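Local coordinates for Two-component system response regulator/GGDEF domain protein (Aeromonas salmonicida, PDB 3LUF) that probably makes the second messenger 3',3'-c-di-GMP from two GTP molecules through a GGDEF domain, the present chain being the tandem receiver part that precedes it, at residues Ala169-Val173 with Asn242-Glu247; Leu174-Tyr178 with Arg211-Tyr217; Ala222-Leu226 with Arg238-Asn242. One frame throughout, in Å; residues are numbered along the deposited sequence.

Contact 1: Ala169-Val173 with Asn242-Glu247; sequences AIRLV and NLEALE
In the second receiver domain, the start of the central strand 172-176 of the parallel sheet is covered by the C-terminal helix 232-248 through Arg-171, Leu-172, Leu-243 and Leu-246. The aliphatic part of Arg-171 rests against a methyl of each of two leucines: its CD is 3.8 Å from Leu-246 CD1 and 4.0 Å from Leu-243 CD2. Leu-246 runs alongside Arg-171 with its chain pointing the other way, and Leu-243 lies roughly square across it. Leu-246 CD1 also comes to 3.5 Å from the backbone O of Arg-171. One residue on, with CG anti to its backbone N (chi1 165°), Leu-172 sends its CD2 methyl to Leu-243 CD2, 4.0 Å away, and the two side chains again cross nearly perpendicularly. Leu-172 CD1 reaches the CB of Asn-242 more loosely. At the polar margin, one water links the two segments: it accepts from Arg-171 NH1 at 2.9 Å and donates to Leu-243 O at 3.0 Å and to Glu-247 OE2 at 2.8 Å. Glu-247 OE2 also forms a salt bridge with Arg-118 of helix 106-122. The chemistry is thus divided, with apolar branches closing the inner part of the interface, while at its margin Arg-171 and Glu-247 are bridged by a water molecule and, at longer range, probably attracted by their opposite charges.

Contact 2: Leu174-Tyr178 with Arg211-Tyr217; sequences LVDYY and RGLSARY. With MG (magnesium ion), chain F.
Val-175 begins the contact by bringing CG1 near the phenol end of Tyr-217, 3.9 Å from its OH. That hydroxyl is hydrogen-bonded to Ile-205 O on the neighbouring strand, which ties the phenol end of Tyr-217 to the sheet. The CB of Asp-176 points away from the helix; its carboxylate serves the metal site. Its OD2 binds the magnesium ion at 2.0 Å, while its OD1 accepts a hydrogen bond of 2.6 Å from a water that is itself a magnesium ligand; both carboxylate oxygens are therefore engaged. Tyr-177 turns back to the helix and carries most of the packing. With CG anti to the backbone N (chi1 168°), its ring stands against Leu-213, whose CD2 makes a CH-pi contact 3.8 Å from the ring centroid and 14° off the ring normal. The second methyl of the same leucine, CD1, approaches the ring at CD2, 3.6 Å away. Arg-211 NH1 lies 3.8 Å from Tyr-177 CE2, its guanidinium plane turned 87° from the ring, and that guanidinium is held by a salt bridge to Asp-209. The CB of Tyr-177 lies 3.3 Å from Tyr-217 OH. Tyr-178 completes the walk by lending its backbone O to magnesium at 2.1 Å; Asp-132 and three waters fill the other positions. A strand end carrying the predicted phospho-acceptor Asp-176, with a metal-binding carbonyl two residues later, together with Asp-132, is typical of the acidic, magnesium-binding pocket of a CheY-like receiver domain.

Contact 3: Ala222-Leu226 with Arg238-Asn242; sequences ANDFL and RVSHN
Asp-224 and Arg-238 form the polar centre of this buried contact. Arg-238 NE donates to Asp-224 OD2 at 2.7 Å with an N-H...O angle of 158°, a salt bridge in which the oxygen sits at the guanidinium edge, near its plane. On the carboxylate the donor arrives from the syn side but well tilted from the plane, and the two flat groups stand 71° apart. Around the bridge, Arg-238 folds back on itself in mid-chain, bringing its CD to 3.5 Å from Phe-225 O, and Arg-238 CG packs 4.1 Å from Leu-226 CD1. Asn-242 lies along the other flank, its side chain next to the CB atoms of Asn-223 and Asp-224.

The next shell fixes the aspartate. Asp-224 OD1 receives the backbone N of Phe-225 at 2.8 Å; OD2 is thus held by the helix, while OD1 is shared between the strand backbone and Arg-238 of the second subunit. Asn-223 is anchored by hydrogen bonds to Ile-202 N and Lys-197 O, holding the turn before strand 224-228. Further out, the second subunit repeats the pair, and Arg-238 NH1 in turn is bridged to Asp-224 of that subunit. The two arginines come close to each other, and their like charges are probably offset by the two aspartates.

Strand 224-226 and helix 238-242 run antiparallel, at 172° and 9.9 Å between axes, as expected where the last strand of a receiver domain leads into the last helix. Reciprocal Asp-Arg bridges between these elements recall the dimer face made by the last strand and the helices beside it in OmpR/PhoB-type receivers.

All three contacts belong to the second receiver domain and its five-stranded parallel sheet. Contacts 1 and 2 divide strand 172-176 between them, with centres 19 Å apart: contact 1 takes its start, contact 2 its metal-binding end. Contacts 1 and 3 have centres 9 Å apart, share Asn-242 and use the same helix 232-248, which thereby touches both the central strand and edge strand 224-228; Leu-172 meets Val-239 where they join. Contact 2 precedes contact 3 along the chain, their centres about 13 Å apart, and both fall within the span bounded by contact 1. Helix 213-219 leads into strand 224-228, so the element beside the metal site is followed directly by the one at the subunit interface.

Contact 1: Ala169-Val173 with Asn242-Glu247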
loop_
_atom_site.group_PDB
_atom_site.type_symbol
_atom_site.label_atom_id
_atom_site.label_comp_id
_atom_site.label_asym_id
_atom_site.label_seq_id
_atom_site.Cartn_x
_atom_site.Cartn_y
_atom_site.Cartn_z
ATOM N N ALA B 169 13.309 14.971 -11.548
ATOM C CA ALA B 169 13.309 14.607 -10.148
ATOM C C ALA B 169 11.956 14.022 -9.728
ATOM O O ALA B 169 11.871 13.473 -8.614
ATOM C CB ALA B 169 13.634 15.802 -9.277
ATOM N N ILE B 170 10.924 14.160 -10.565
ATOM C CA ILE B 170 9.566 13.614 -10.223
ATOM C C ILE B 170 9.769 12.124 -9.928
ATOM O O ILE B 170 10.367 11.418 -10.750
ATOM C CB ILE B 170 8.546 13.833 -11.350
ATOM C CG1 ILE B 170 8.140 15.317 -11.417
ATOM C CG2 ILE B 170 7.291 12.952 -11.139
ATOM C CD1 ILE B 170 7.389 15.736 -12.719
ATOM N N ARG B 171 9.318 11.639 -8.761
ATOM C CA ARG B 171 9.553 10.236 -8.410
ATOM C C ARG B 171 8.272 9.412 -8.307
ATOM O O ARG B 171 8.317 8.198 -8.127
ATOM C CB ARG B 171 10.340 10.145 -7.108
ATOM C CG ARG B 171 9.545 10.527 -5.859
ATOM C CD ARG B 171 10.433 10.332 -4.641
ATOM N NE ARG B 171 11.539 11.295 -4.686
ATOM C CZ ARG B 171 12.555 11.309 -3.828
ATOM N NH1 ARG B 171 12.640 10.363 -2.881
ATOM N NH2 ARG B 171 13.510 12.239 -3.954
ATOM N N LEU B 172 7.123 10.093 -8.370
ATOM C CA LEU B 172 5.858 9.371 -8.180
ATOM C C LEU B 172 4.827 10.007 -9.096
ATOM O O LEU B 172 4.722 11.226 -9.181
ATOM C CB LEU B 172 5.430 9.424 -6.709
ATOM C CG LEU B 172 3.961 9.029 -6.425
ATOM C CD1 LEU B 172 3.876 7.563 -6.632
ATOM C CD2 LEU B 172 3.502 9.391 -5.022
ATOM N N VAL B 173 4.118 9.161 -9.833
ATOM C CA VAL B 173 3.078 9.580 -10.755
ATOM C C VAL B 173 1.781 8.901 -10.348
ATOM O O VAL B 173 1.767 7.683 -10.089
ATOM C CB VAL B 173 3.367 9.182 -12.220
ATOM C CG1 VAL B 173 2.270 9.781 -13.119
ATOM C CG2 VAL B 173 4.747 9.644 -12.678
ATOM N N ASN B 242 4.159 4.437 -0.821
ATOM C CA ASN B 242 4.975 4.374 -2.049
ATOM C C ASN B 242 6.265 5.178 -1.941
ATOM O O ASN B 242 7.347 4.733 -2.405
ATOM C CB ASN B 242 4.163 4.773 -3.284
ATOM C CG ASN B 242 3.248 3.660 -3.712
ATOM O OD1 ASN B 242 2.096 3.565 -3.270
ATOM N ND2 ASN B 242 3.802 2.717 -4.452
ATOM N N LEU B 243 6.159 6.332 -1.314
ATOM C CA LEU B 243 7.372 7.150 -1.045
ATOM C C LEU B 243 8.330 6.440 -0.091
ATOM O O LEU B 243 9.552 6.418 -0.295
ATOM C CB LEU B 243 7.025 8.572 -0.573
ATOM C CG LEU B 243 6.215 9.438 -1.532
ATOM C CD1 LEU B 243 5.872 10.764 -0.880
ATOM C CD2 LEU B 243 6.925 9.660 -2.878
ATOM N N GLU B 244 7.792 5.828 0.962
ATOM C CA GLU B 244 8.632 5.065 1.870
ATOM C C GLU B 244 9.326 3.895 1.145
ATOM O O GLU B 244 10.503 3.647 1.353
ATOM C CB GLU B 244 7.778 4.568 3.046
ATOM C CG GLU B 244 8.419 3.464 3.858
ATOM C CD GLU B 244 9.093 3.979 5.092
ATOM O OE1 GLU B 244 9.635 3.137 5.852
ATOM O OE2 GLU B 244 9.085 5.219 5.330
ATOM N N ALA B 245 8.595 3.186 0.286
ATOM C CA ALA B 245 9.199 2.067 -0.467
ATOM C C ALA B 245 10.342 2.557 -1.331
ATOM O O ALA B 245 11.370 1.859 -1.451
ATOM C CB ALA B 245 8.148 1.358 -1.323
ATOM N N LEU B 246 10.185 3.722 -1.952
ATOM C CA LEU B 246 11.289 4.286 -2.740
ATOM C C LEU B 246 12.528 4.572 -1.899
ATOM O O LEU B 246 13.665 4.485 -2.391
ATOM C CB LEU B 246 10.854 5.568 -3.479
ATOM C CG LEU B 246 9.949 5.378 -4.692
ATOM C CD1 LEU B 246 9.501 6.727 -5.175
ATOM C CD2 LEU B 246 10.612 4.620 -5.856
ATOM N N GLU B 247 12.319 4.916 -0.631
ATOM C CA GLU B 247 13.438 5.295 0.234
ATOM C C GLU B 247 14.082 4.082 0.894
ATOM O O GLU B 247 15.256 4.143 1.301
ATOM C CB GLU B 247 12.930 6.240 1.352
ATOM C CG GLU B 247 12.549 7.612 0.804
ATOM C CD GLU B 247 11.453 8.327 1.582
ATOM O OE1 GLU B 247 10.994 7.809 2.630
ATOM O OE2 GLU B 247 11.074 9.430 1.133
HETATM O O HOH W 1 10.509 8.967 -1.565
#

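Contact 2: Leu174-Tyr178 with Arg211-Tyr217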
loop_
_atom_site.group_PDB
_atom_site.type_symbol
_atom_site.label_atom_id
_atom_site.label_comp_id
_atom_site.label_asym_id
_atom_site.label_seq_id
_atom_site.Cartn_x
_atom_site.Cartn_y
_atom_site.Cartn_z
ATOM N N LEU B 174 0.696 9.690 -10.263
ATOM C CA LEU B 174 -0.652 9.162 -10.082
ATOM C C LEU B 174 -1.398 9.310 -11.400
ATOM O O LEU B 174 -1.471 10.398 -11.951
ATOM C CB LEU B 174 -1.385 9.915 -8.967
ATOM C CG LEU B 174 -0.758 9.904 -7.553
ATOM C CD1 LEU B 174 0.361 10.944 -7.391
ATOM C CD2 LEU B 174 -1.842 10.250 -6.570
ATOM N N VAL B 175 -1.957 8.211 -11.891
ATOM C CA VAL B 175 -2.443 8.114 -13.283
ATOM C C VAL B 175 -3.913 7.718 -13.359
ATOM O O VAL B 175 -4.286 6.638 -12.960
ATOM C CB VAL B 175 -1.614 7.069 -14.082
ATOM C CG1 VAL B 175 -2.104 7.011 -15.530
ATOM C CG2 VAL B 175 -0.149 7.451 -14.074
ATOM N N ASP B 176 -4.717 8.614 -13.921
ATOM C CA ASP B 176 -6.111 8.364 -14.249
ATOM C C ASP B 176 -6.203 7.405 -15.418
ATOM O O ASP B 176 -5.538 7.594 -16.446
ATOM C CB ASP B 176 -6.743 9.712 -14.633
ATOM C CG ASP B 176 -8.208 9.602 -15.033
ATOM O OD1 ASP B 176 -8.934 8.736 -14.508
ATOM O OD2 ASP B 176 -8.613 10.411 -15.896
ATOM N N TYR B 177 -7.063 6.395 -15.305
ATOM C CA TYR B 177 -7.231 5.501 -16.424
ATOM C C TYR B 177 -7.956 6.158 -17.612
ATOM O O TYR B 177 -7.456 6.133 -18.736
ATOM C CB TYR B 177 -7.909 4.194 -16.023
ATOM C CG TYR B 177 -8.321 3.411 -17.247
ATOM C CD1 TYR B 177 -7.395 2.662 -17.960
ATOM C CD2 TYR B 177 -9.629 3.479 -17.727
ATOM C CE1 TYR B 177 -7.768 1.963 -19.098
ATOM C CE2 TYR B 177 -10.009 2.782 -18.874
ATOM C CZ TYR B 177 -9.083 2.029 -19.542
ATOM O OH TYR B 177 -9.466 1.334 -20.675
ATOM N N TYR B 178 -9.124 6.750 -17.384
ATOM C CA TYR B 178 -9.949 7.119 -18.527
ATOM C C TYR B 178 -9.611 8.510 -19.022
ATOM O O TYR B 178 -9.970 9.508 -18.405
ATOM C CB TYR B 178 -11.448 6.940 -18.219
ATOM C CG TYR B 178 -12.329 7.095 -19.424
ATOM C CD1 TYR B 178 -12.000 6.487 -20.644
ATOM C CD2 TYR B 178 -13.497 7.855 -19.359
ATOM C CE1 TYR B 178 -12.815 6.637 -21.772
ATOM C CE2 TYR B 178 -14.313 8.016 -20.476
ATOM C CZ TYR B 178 -13.975 7.400 -21.670
ATOM O OH TYR B 178 -14.799 7.567 -22.768
ATOM N N ARG B 211 -13.903 -4.308 -15.811
ATOM C CA ARG B 211 -12.713 -4.160 -16.673
ATOM C C ARG B 211 -11.408 -4.571 -15.987
ATOM O O ARG B 211 -10.369 -4.713 -16.662
ATOM C CB ARG B 211 -12.616 -2.748 -17.251
ATOM C CG ARG B 211 -13.700 -2.430 -18.280
ATOM C CD ARG B 211 -13.735 -0.945 -18.575
ATOM N NE ARG B 211 -13.983 -0.167 -17.367
ATOM C CZ ARG B 211 -13.912 1.161 -17.301
ATOM N NH1 ARG B 211 -13.617 1.876 -18.383
ATOM N NH2 ARG B 211 -14.148 1.777 -16.145
ATOM N N GLY B 212 -11.472 -4.773 -14.662
ATOM C CA GLY B 212 -10.345 -5.246 -13.841
ATOM C C GLY B 212 -9.122 -4.342 -13.959
ATOM O O GLY B 212 -7.998 -4.810 -14.157
ATOM N N LEU B 213 -9.356 -3.047 -13.825
ATOM C CA LEU B 213 -8.334 -2.072 -14.179
ATOM C C LEU B 213 -7.137 -2.077 -13.220
ATOM O O LEU B 213 -5.982 -1.967 -13.667
ATOM C CB LEU B 213 -8.938 -0.689 -14.414
ATOM C CG LEU B 213 -9.884 -0.535 -15.627
ATOM C CD1 LEU B 213 -10.653 0.780 -15.598
ATOM C CD2 LEU B 213 -9.173 -0.715 -16.994
ATOM N N SER B 214 -7.397 -2.204 -11.920
ATOM C CA SER B 214 -6.298 -2.278 -10.949
ATOM C C SER B 214 -5.337 -3.411 -11.285
ATOM O O SER B 214 -4.126 -3.224 -11.282
ATOM C CB SER B 214 -6.801 -2.443 -9.516
ATOM O OG SER B 214 -7.294 -1.223 -9.021
ATOM N N ALA B 215 -5.874 -4.591 -11.574
ATOM C CA ALA B 215 -5.025 -5.729 -11.946
ATOM C C ALA B 215 -4.214 -5.438 -13.214
ATOM O O ALA B 215 -3.050 -5.797 -13.301
ATOM C CB ALA B 215 -5.871 -7.006 -12.138
ATOM N N ARG B 216 -4.831 -4.787 -14.186
ATOM C CA ARG B 216 -4.157 -4.480 -15.432
ATOM C C ARG B 216 -3.002 -3.506 -15.172
ATOM O O ARG B 216 -1.902 -3.693 -15.676
ATOM C CB ARG B 216 -5.139 -3.876 -16.438
ATOM C CG ARG B 216 -6.036 -4.897 -17.155
ATOM C CD ARG B 216 -6.919 -4.218 -18.237
ATOM N NE ARG B 216 -6.134 -3.550 -19.283
ATOM C CZ ARG B 216 -6.615 -2.622 -20.119
ATOM N NH1 ARG B 216 -7.880 -2.232 -20.032
ATOM N NH2 ARG B 216 -5.830 -2.071 -21.037
ATOM N N TYR B 217 -3.263 -2.490 -14.352
ATOM C CA TYR B 217 -2.208 -1.576 -13.934
ATOM C C TYR B 217 -1.052 -2.318 -13.280
ATOM O O TYR B 217 0.109 -2.092 -13.627
ATOM C CB TYR B 217 -2.753 -0.559 -12.940
ATOM C CG TYR B 217 -3.303 0.741 -13.487
ATOM C CD1 TYR B 217 -2.549 1.565 -14.323
ATOM C CD2 TYR B 217 -4.576 1.191 -13.094
ATOM C CE1 TYR B 217 -3.077 2.778 -14.773
ATOM C CE2 TYR B 217 -5.086 2.412 -13.521
ATOM C CZ TYR B 217 -4.346 3.194 -14.338
ATOM O OH TYR B 217 -4.875 4.404 -14.732
HETATM MG MG MG F . -10.362 10.755 -16.767
HETATM O O HOH W 2 -11.244 9.269 -15.548
HETATM O O HOH W 3 -12.238 11.219 -17.653
HETATM O O HOH W 4 -10.780 12.120 -15.209
#

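Contact 3: Ala222-Leu226 with Arg238-Asn242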
loop_
_atom_site.group_PDB
_atom_site.type_symbol
_atom_site.label_atom_id
_atom_site.label_comp_id
_atom_site.label_asym_id
_atom_site.label_seq_id
_atom_site.Cartn_x
_atom_site.Cartn_y
_atom_site.Cartn_z
ATOM N N ALA B 222 2.678 -0.940 -12.614
ATOM C CA ALA B 222 2.365 0.048 -11.580
ATOM C C ALA B 222 2.771 -0.503 -10.205
ATOM O O ALA B 222 2.678 -1.712 -9.945
ATOM C CB ALA B 222 0.884 0.402 -11.588
ATOM N N ASN B 223 3.285 0.364 -9.340
ATOM C CA ASN B 223 3.641 -0.053 -7.963
ATOM C C ASN B 223 2.421 -0.362 -7.122
ATOM O O ASN B 223 2.489 -1.191 -6.213
ATOM C CB ASN B 223 4.424 1.057 -7.236
ATOM C CG ASN B 223 5.704 1.471 -7.954
ATOM O OD1 ASN B 223 5.698 1.908 -9.122
ATOM N ND2 ASN B 223 6.817 1.359 -7.234
ATOM N N ASP B 224 1.321 0.316 -7.402
ATOM C CA ASP B 224 0.165 0.305 -6.511
ATOM C C ASP B 224 -1.073 0.742 -7.263
ATOM O O ASP B 224 -1.007 1.185 -8.433
ATOM C CB ASP B 224 0.440 1.300 -5.355
ATOM C CG ASP B 224 -0.251 0.909 -4.053
ATOM O OD1 ASP B 224 -1.173 0.049 -4.052
ATOM O OD2 ASP B 224 0.114 1.517 -3.020
ATOM N N PHE B 225 -2.210 0.621 -6.589
ATOM C CA PHE B 225 -3.500 1.023 -7.167
ATOM C C PHE B 225 -4.283 1.830 -6.154
ATOM O O PHE B 225 -4.055 1.708 -4.944
ATOM C CB PHE B 225 -4.316 -0.222 -7.551
ATOM C CG PHE B 225 -4.826 -0.994 -6.356
ATOM C CD1 PHE B 225 -6.122 -0.793 -5.902
ATOM C CD2 PHE B 225 -3.999 -1.873 -5.673
ATOM C CE1 PHE B 225 -6.595 -1.484 -4.791
ATOM C CE2 PHE B 225 -4.461 -2.565 -4.530
ATOM C CZ PHE B 225 -5.782 -2.356 -4.115
ATOM N N LEU B 226 -5.224 2.619 -6.646
ATOM C CA LEU B 226 -6.110 3.369 -5.770
ATOM C C LEU B 226 -7.416 3.501 -6.522
ATOM O O LEU B 226 -7.454 4.032 -7.641
ATOM C CB LEU B 226 -5.484 4.730 -5.443
ATOM C CG LEU B 226 -6.325 5.726 -4.650
ATOM C CD1 LEU B 226 -6.658 5.111 -3.329
ATOM C CD2 LEU B 226 -5.505 7.024 -4.498
ATOM N N ARG B 238 -1.646 5.853 0.751
ATOM C CA ARG B 238 -1.009 5.192 -0.410
ATOM C C ARG B 238 0.271 5.911 -0.865
ATOM O O ARG B 238 1.289 5.267 -1.214
ATOM C CB ARG B 238 -1.982 5.164 -1.589
ATOM C CG ARG B 238 -3.173 4.277 -1.353
ATOM C CD ARG B 238 -2.927 2.829 -1.848
ATOM N NE ARG B 238 -1.765 2.170 -1.259
ATOM C CZ ARG B 238 -1.717 1.651 -0.031
ATOM N NH1 ARG B 238 -2.768 1.758 0.782
ATOM N NH2 ARG B 238 -0.603 1.060 0.399
ATOM N N VAL B 239 0.174 7.238 -0.905
ATOM C CA VAL B 239 1.293 8.054 -1.326
ATOM C C VAL B 239 2.425 7.857 -0.345
ATOM O O VAL B 239 3.540 7.543 -0.760
ATOM C CB VAL B 239 0.912 9.518 -1.521
ATOM C CG1 VAL B 239 2.197 10.402 -1.604
ATOM C CG2 VAL B 239 0.071 9.667 -2.769
ATOM N N SER B 240 2.138 7.936 0.963
ATOM C CA SER B 240 3.214 7.751 1.940
ATOM C C SER B 240 3.881 6.388 1.810
ATOM O O SER B 240 5.114 6.285 1.816
ATOM C CB SER B 240 2.704 7.951 3.374
ATOM O OG SER B 240 2.257 9.275 3.455
ATOM N N HIS B 241 3.074 5.325 1.644
ATOM C CA HIS B 241 3.632 3.975 1.507
ATOM C C HIS B 241 4.561 3.850 0.291
ATOM O O HIS B 241 5.617 3.203 0.388
ATOM C CB HIS B 241 2.541 2.901 1.417
ATOM C CG HIS B 241 1.989 2.456 2.738
ATOM N ND1 HIS B 241 2.722 1.710 3.631
ATOM C CD2 HIS B 241 0.758 2.598 3.287
ATOM C CE1 HIS B 241 1.972 1.430 4.690
ATOM N NE2 HIS B 241 0.781 1.975 4.510
ATOM N N ASN B 242 4.159 4.437 -0.821
ATOM C CA ASN B 242 4.975 4.374 -2.049
ATOM C C ASN B 242 6.265 5.178 -1.941
ATOM O O ASN B 242 7.347 4.733 -2.405
ATOM C CB ASN B 242 4.163 4.773 -3.284
ATOM C CG ASN B 242 3.248 3.660 -3.712
ATOM O OD1 ASN B 242 2.096 3.565 -3.270
ATOM N ND2 ASN B 242 3.802 2.717 -4.452
#